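Local coordinates for protection of telomeres protein 1 (Schizosaccharomyces pombe, PDB 5USB) that binds single-stranded telomeric DNA to protect the 3'-end overhang, and regulates telomerase and telomere length, at residues S4-S7 with Q8-P11. The protein carries 1 engineered substitution. Residues are numbered along the deposited sequence; the frame is centred on the assembly and turned at random.
Sequences SLLS and QITP
Q8 stretches its side chain back alongside the turn to the backbone of L5, while I9 and L6, both buried, lie side by side. L5-Q8 and L6-I9 form two overlapping type I beta turns in the loop leading to strand 14-26 of this OB-fold, the Pot1pC part of the protein, an ssDNA-binding domain. Backbone N of Q8 is hydrogen-bonded to L5 O at 2.9 Å; the second turn closes weakly, I9 N lying 3.4 Å from L6 O. With CG beside its own backbone N (chi1 -60°) and an extended chain beyond, Q8 reaches back so that its OE1 accepts the backbone N-H of L5 at 2.9 Å. L5 N lies tilted 34° out of the plane of the Q8 side-chain carbonyl, and Q8 OE1 also passes 3.7 Å from L5 CB. The L6 and I9 side chains run in the same direction, touching through L6 CD2 and I9 CD1 at 3.6 Å. L6 touches F17 and F44, whereas C15 and L102 meet I9, so the pair packs the loop against strands 14-26 and 102-106. Were I9 cut back to an alanine, L6 CD2 would probably lose its apolar neighbour and a gap would be likely to open beside C15 and L102. N41 ND2 donates hydrogen bonds to both L6 O and I9 O, tying the second turn to another loop. The other branch of I9, CG2, rests 3.9 Å from S4 CB.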
ATOM      1  N   SER A   4      -1.491   9.947   7.384  1.00 16.54           N
ATOM      2  CA  SER A   4      -0.766  10.697   6.362  1.00 17.34           C
ATOM      3  C   SER A   4      -1.330  10.386   4.982  1.00 17.43           C
ATOM      4  O   SER A   4      -1.805   9.276   4.743  1.00 18.27           O
ATOM      5  CB  SER A   4       0.708  10.296   6.328  1.00 18.05           C
ATOM      6  OG  SER A   4       1.376  10.601   7.522  1.00 25.88           O
ATOM      7  N   LEU A   5      -1.211  11.333   4.053  1.00 14.75           N
ATOM      8  CA  LEU A   5      -1.308  10.987   2.646  1.00 17.13           C
ATOM      9  C   LEU A   5      -0.027  10.270   2.224  1.00 13.86           C
ATOM     10  O   LEU A   5       1.048  10.484   2.797  1.00 15.22           O
ATOM     11  CB  LEU A   5      -1.506  12.213   1.758  1.00 18.02           C
ATOM     12  CG  LEU A   5      -2.816  12.949   2.069  1.00 17.83           C
ATOM     13  CD1 LEU A   5      -2.926  14.106   1.111  1.00 21.33           C
ATOM     14  CD2 LEU A   5      -4.057  12.074   2.017  1.00 23.25           C
ATOM     15  N   LEU A   6      -0.132   9.429   1.190  1.00 15.15           N
ATOM     16  CA  LEU A   6       1.057   8.686   0.793  1.00 12.85           C
ATOM     17  C   LEU A   6       2.144   9.610   0.273  1.00 14.76           C
ATOM     18  O   LEU A   6       3.329   9.281   0.350  1.00 15.42           O
ATOM     19  CB  LEU A   6       0.706   7.603  -0.224  1.00 14.73           C
ATOM     20  CG  LEU A   6       0.120   6.346   0.432  1.00 15.00           C
ATOM     21  CD1 LEU A   6      -0.220   5.386  -0.715  1.00 18.27           C
ATOM     22  CD2 LEU A   6       1.071   5.694   1.452  1.00 18.60           C
ATOM     23  N   SER A   7       1.773  10.786  -0.247  1.00 14.59           N
ATOM     24  CA  SER A   7       2.773  11.750  -0.676  1.00 12.39           C
ATOM     25  C   SER A   7       3.595  12.304   0.479  1.00 18.29           C
ATOM     26  O   SER A   7       4.676  12.867   0.238  1.00 18.68           O
ATOM     27  CB  SER A   7       2.080  12.897  -1.382  1.00 16.05           C
ATOM     28  OG  SER A   7       1.221  13.545  -0.464  1.00 17.51           O
ATOM     29  N   GLN A   8       3.113  12.156   1.707  1.00 15.44           N
ATOM     30  CA  GLN A   8       3.758  12.704   2.896  1.00 19.05           C
ATOM     31  C   GLN A   8       4.632  11.693   3.621  1.00 21.57           C
ATOM     32  O   GLN A   8       5.375  12.081   4.536  1.00 20.71           O
ATOM     33  CB  GLN A   8       2.698  13.242   3.859  1.00 19.01           C
ATOM     34  CG  GLN A   8       1.841  14.339   3.261  1.00 17.60           C
ATOM     35  CD  GLN A   8       0.645  14.705   4.127  1.00 25.49           C
ATOM     36  OE1 GLN A   8      -0.007  13.851   4.768  1.00 23.49           O
ATOM     37  NE2 GLN A   8       0.340  16.007   4.150  1.00 34.09           N
ATOM     38  N   ILE A   9       4.566  10.409   3.266  1.00 17.84           N
ATOM     39  CA  ILE A   9       5.347   9.457   4.031  1.00 17.16           C
ATOM     40  C   ILE A   9       6.800   9.491   3.581  1.00 19.10           C
ATOM     41  O   ILE A   9       7.149   9.820   2.447  1.00 18.44           O
ATOM     42  CB  ILE A   9       4.751   8.039   3.964  1.00 19.37           C
ATOM     43  CG1 ILE A   9       4.816   7.445   2.583  1.00 20.85           C
ATOM     44  CG2 ILE A   9       3.329   8.050   4.478  1.00 18.87           C
ATOM     45  CD1 ILE A   9       4.500   5.981   2.601  1.00 22.59           C
ATOM     46  N   THR A  10       7.674   9.196   4.511  1.00 19.65           N
ATOM     47  CA  THR A  10       9.107   9.215   4.271  1.00 20.45           C
ATOM     48  C   THR A  10       9.685   7.905   4.748  1.00 20.65           C
ATOM     49  O   THR A  10       9.018   7.127   5.435  1.00 20.45           O
ATOM     50  CB  THR A  10       9.771  10.385   5.016  1.00 28.11           C
ATOM     51  OG1 THR A  10       9.507  10.236   6.410  1.00 29.74           O
ATOM     52  CG2 THR A  10       9.224  11.732   4.520  1.00 33.27           C
ATOM     53  N   PRO A  11      10.927   7.630   4.415  1.00 20.35           N
ATOM     54  CA  PRO A  11      11.517   6.346   4.789  1.00 23.35           C
ATOM     55  C   PRO A  11      11.774   6.270   6.280  1.00 20.63           C
ATOM     56  O   PRO A  11      12.027   7.275   6.938  1.00 21.42           O
ATOM     57  CB  PRO A  11      12.826   6.325   4.000  1.00 24.16           C
ATOM     58  CG  PRO A  11      12.633   7.351   2.945  1.00 23.05           C
ATOM     59  CD  PRO A  11      11.826   8.400   3.544  1.00 26.06           C
TER
HETATM   60  O   HOH W   1       4.225  11.848   7.787  1.00 43.55           O
HETATM   61  O   HOH W   2       7.150  12.590   1.400  1.00 31.49           O